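Local coordinates for protein 6-carboxyhexanoate--coa ligase (Bacillus subtilis, PDB 5FLG) that belongs to the 6-carboxyhexanoate--CoA ligase family and binds phosphoaminophosphonic acid-adenylate ester, pimelic acid and magnesium, at residues 150-153 / 159-162. Numbering follows the deposited sequence.
Sequences MDWP and KWAL
Trp152, whose indole packs on Trp160, gives its backbone N-H to the carboxylate of the residue before it: Trp152 N lies 2.7 Å from Asp151 OD1, with an N-H...O angle of 153°. The motif is a strand-to-helix connection, the link from strand 150-151 into helix 154-164. The N-H arrives on the anti side of OD1, tilted somewhat out of the carboxylate plane. The other oxygen, Asp151 OD2, takes a salt bridge from Arg33 NE and a hydrogen bond from Leu34 N, and so ties the end of strand 150-151 to strand 26-36.

Strand 150-151 is an outer strand of a small parallel sheet, next to strand 250-252. Pro153 sits at the N-cap of the helix that follows. The two tryptophans join the start of this connection to the later part of that helix. No hydrogen bond links the two segments, and the contact is apolar and buried.

In Trp152, CG is anti to the backbone N (chi1 -168°), and the benzo end of the indole reaches toward the helix. Its NE1 hydrogen-bonds to Asn156 OD1, which probably helps fix the rotation of the ring. The Trp152 six-membered ring and the Trp160 five-membered ring have centroids 5.2 Å apart and planes at 59°, an oblique pair. Both indoles also touch Pro78, in a loop, and Leu176 of helix 170-184, while Trp254 meets Trp160 edge-to-face. Trp152 CZ2 lies 3.8 Å from Trp160 CB, and Trp152 CH2 sits over one face of the Trp160 ring, toward its rim, 3.7 Å from Trp160 CD2.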
ATOM      1  N   MET A 150      13.750  -9.947  -1.247  1.00 28.82           N
ATOM      2  CA  MET A 150      14.757 -10.495  -2.138  1.00 30.28           C
ATOM      3  C   MET A 150      14.564  -9.898  -3.526  1.00 27.22           C
ATOM      4  O   MET A 150      13.456  -9.493  -3.876  1.00 28.95           O
ATOM      5  CB  MET A 150      14.684 -11.996  -2.199  1.00 32.46           C
ATOM      6  CG  MET A 150      13.472 -12.556  -2.946  1.00 37.80           C
ATOM      7  SD  MET A 150      11.974 -12.484  -1.962  1.00 36.59           S
ATOM      8  CE  MET A 150      10.869 -13.528  -2.889  1.00 40.87           C
ATOM      9  N   ASP A 151      15.632  -9.826  -4.305  1.00 29.63           N
ATOM     10  CA  ASP A 151      15.543  -9.273  -5.682  1.00 26.69           C
ATOM     11  C   ASP A 151      16.844  -9.563  -6.392  1.00 30.15           C
ATOM     12  O   ASP A 151      17.793 -10.093  -5.778  1.00 27.01           O
ATOM     13  CB  ASP A 151      15.344  -7.768  -5.606  1.00 28.06           C
ATOM     14  CG  ASP A 151      14.607  -7.177  -6.842  1.00 33.20           C
ATOM     15  OD1 ASP A 151      14.597  -7.810  -7.915  1.00 32.11           O
ATOM     16  OD2 ASP A 151      13.971  -6.117  -6.679  1.00 26.13           O
ATOM     17  N   TRP A 152      16.891  -9.214  -7.680  1.00 25.40           N
ATOM     18  CA  TRP A 152      17.976  -9.572  -8.552  1.00 25.23           C
ATOM     19  C   TRP A 152      18.047  -8.453  -9.583  1.00 32.73           C
ATOM     20  O   TRP A 152      17.183  -8.379 -10.425  1.00 28.76           O
ATOM     21  CB  TRP A 152      17.626 -10.873  -9.259  1.00 24.82           C
ATOM     22  CG  TRP A 152      18.764 -11.499  -9.968  1.00 23.82           C
ATOM     23  CD1 TRP A 152      19.886 -10.875 -10.409  1.00 23.95           C
ATOM     24  CD2 TRP A 152      18.809 -12.815 -10.503  1.00 23.22           C
ATOM     25  NE1 TRP A 152      20.664 -11.743 -11.107  1.00 23.27           N
ATOM     26  CE2 TRP A 152      20.018 -12.945 -11.187  1.00 23.74           C
ATOM     27  CE3 TRP A 152      17.925 -13.885 -10.504  1.00 22.67           C
ATOM     28  CZ2 TRP A 152      20.458 -14.161 -11.687  1.00 21.76           C
ATOM     29  CZ3 TRP A 152      18.297 -15.036 -11.111  1.00 23.01           C
ATOM     30  CH2 TRP A 152      19.556 -15.181 -11.699  1.00 21.22           C
ATOM     31  N   PRO A 153      18.983  -7.519  -9.415  1.00 33.76           N
ATOM     32  CA  PRO A 153      19.180  -6.441 -10.380  1.00 34.90           C
ATOM     33  C   PRO A 153      19.140  -6.920 -11.827  1.00 37.82           C
ATOM     34  O   PRO A 153      19.881  -7.857 -12.240  1.00 31.15           O
ATOM     35  CB  PRO A 153      20.552  -5.879 -10.009  1.00 36.70           C
ATOM     36  CG  PRO A 153      20.697  -6.204  -8.529  1.00 38.07           C
ATOM     37  CD  PRO A 153      20.012  -7.524  -8.345  1.00 34.25           C
ATOM     38  N   LYS A 159      22.441 -10.876 -17.990  1.00 32.81           N
ATOM     39  CA  LYS A 159      23.720 -11.520 -18.257  1.00 38.24           C
ATOM     40  C   LYS A 159      23.700 -12.988 -17.871  1.00 38.96           C
ATOM     41  O   LYS A 159      24.023 -13.860 -18.687  1.00 34.42           O
ATOM     42  CB  LYS A 159      24.831 -10.817 -17.494  1.00 41.60           C
ATOM     43  CG  LYS A 159      26.194 -11.157 -18.033  1.00 50.12           C
ATOM     44  CD  LYS A 159      27.215 -10.055 -17.790  1.00 59.26           C
ATOM     45  CE  LYS A 159      28.418 -10.273 -18.699  1.00 66.34           C
ATOM     46  NZ  LYS A 159      29.469  -9.229 -18.540  1.00 74.52           N
ATOM     47  N   TRP A 160      23.151 -13.282 -16.693  1.00 34.92           N
ATOM     48  CA  TRP A 160      23.017 -14.676 -16.282  1.00 32.63           C
ATOM     49  C   TRP A 160      22.173 -15.505 -17.257  1.00 31.03           C
ATOM     50  O   TRP A 160      22.522 -16.624 -17.634  1.00 30.14           O
ATOM     51  CB  TRP A 160      22.422 -14.759 -14.868  1.00 34.71           C
ATOM     52  CG  TRP A 160      22.055 -16.129 -14.508  1.00 31.44           C
ATOM     53  CD1 TRP A 160      22.813 -17.029 -13.806  1.00 38.37           C
ATOM     54  CD2 TRP A 160      20.813 -16.760 -14.760  1.00 30.10           C
ATOM     55  NE1 TRP A 160      22.139 -18.222 -13.690  1.00 32.79           N
ATOM     56  CE2 TRP A 160      20.899 -18.074 -14.243  1.00 33.67           C
ATOM     57  CE3 TRP A 160      19.640 -16.363 -15.405  1.00 30.62           C
ATOM     58  CZ2 TRP A 160      19.853 -18.970 -14.321  1.00 36.29           C
ATOM     59  CZ3 TRP A 160      18.610 -17.271 -15.517  1.00 34.55           C
ATOM     60  CH2 TRP A 160      18.708 -18.552 -14.956  1.00 38.02           C
ATOM     61  N   ALA A 161      21.072 -14.949 -17.728  1.00 31.82           N
ATOM     62  CA  ALA A 161      20.207 -15.728 -18.581  1.00 30.39           C
ATOM     63  C   ALA A 161      20.850 -16.014 -19.934  1.00 30.74           C
ATOM     64  O   ALA A 161      20.731 -17.104 -20.484  1.00 30.01           O
ATOM     65  CB  ALA A 161      18.896 -15.008 -18.767  1.00 32.66           C
ATOM     66  N   LEU A 162      21.623 -15.065 -20.415  1.00 33.81           N
ATOM     67  CA  LEU A 162      22.367 -15.257 -21.664  1.00 41.08           C
ATOM     68  C   LEU A 162      23.340 -16.406 -21.503  1.00 38.86           C
ATOM     69  O   LEU A 162      23.273 -17.388 -22.232  1.00 41.57           O
ATOM     70  CB  LEU A 162      23.133 -13.981 -22.020  1.00 41.54           C
ATOM     71  CG  LEU A 162      23.869 -13.956 -23.360  1.00 44.47           C
ATOM     72  CD1 LEU A 162      23.028 -14.544 -24.481  1.00 46.87           C
ATOM     73  CD2 LEU A 162      24.261 -12.525 -23.683  1.00 48.51           C
TER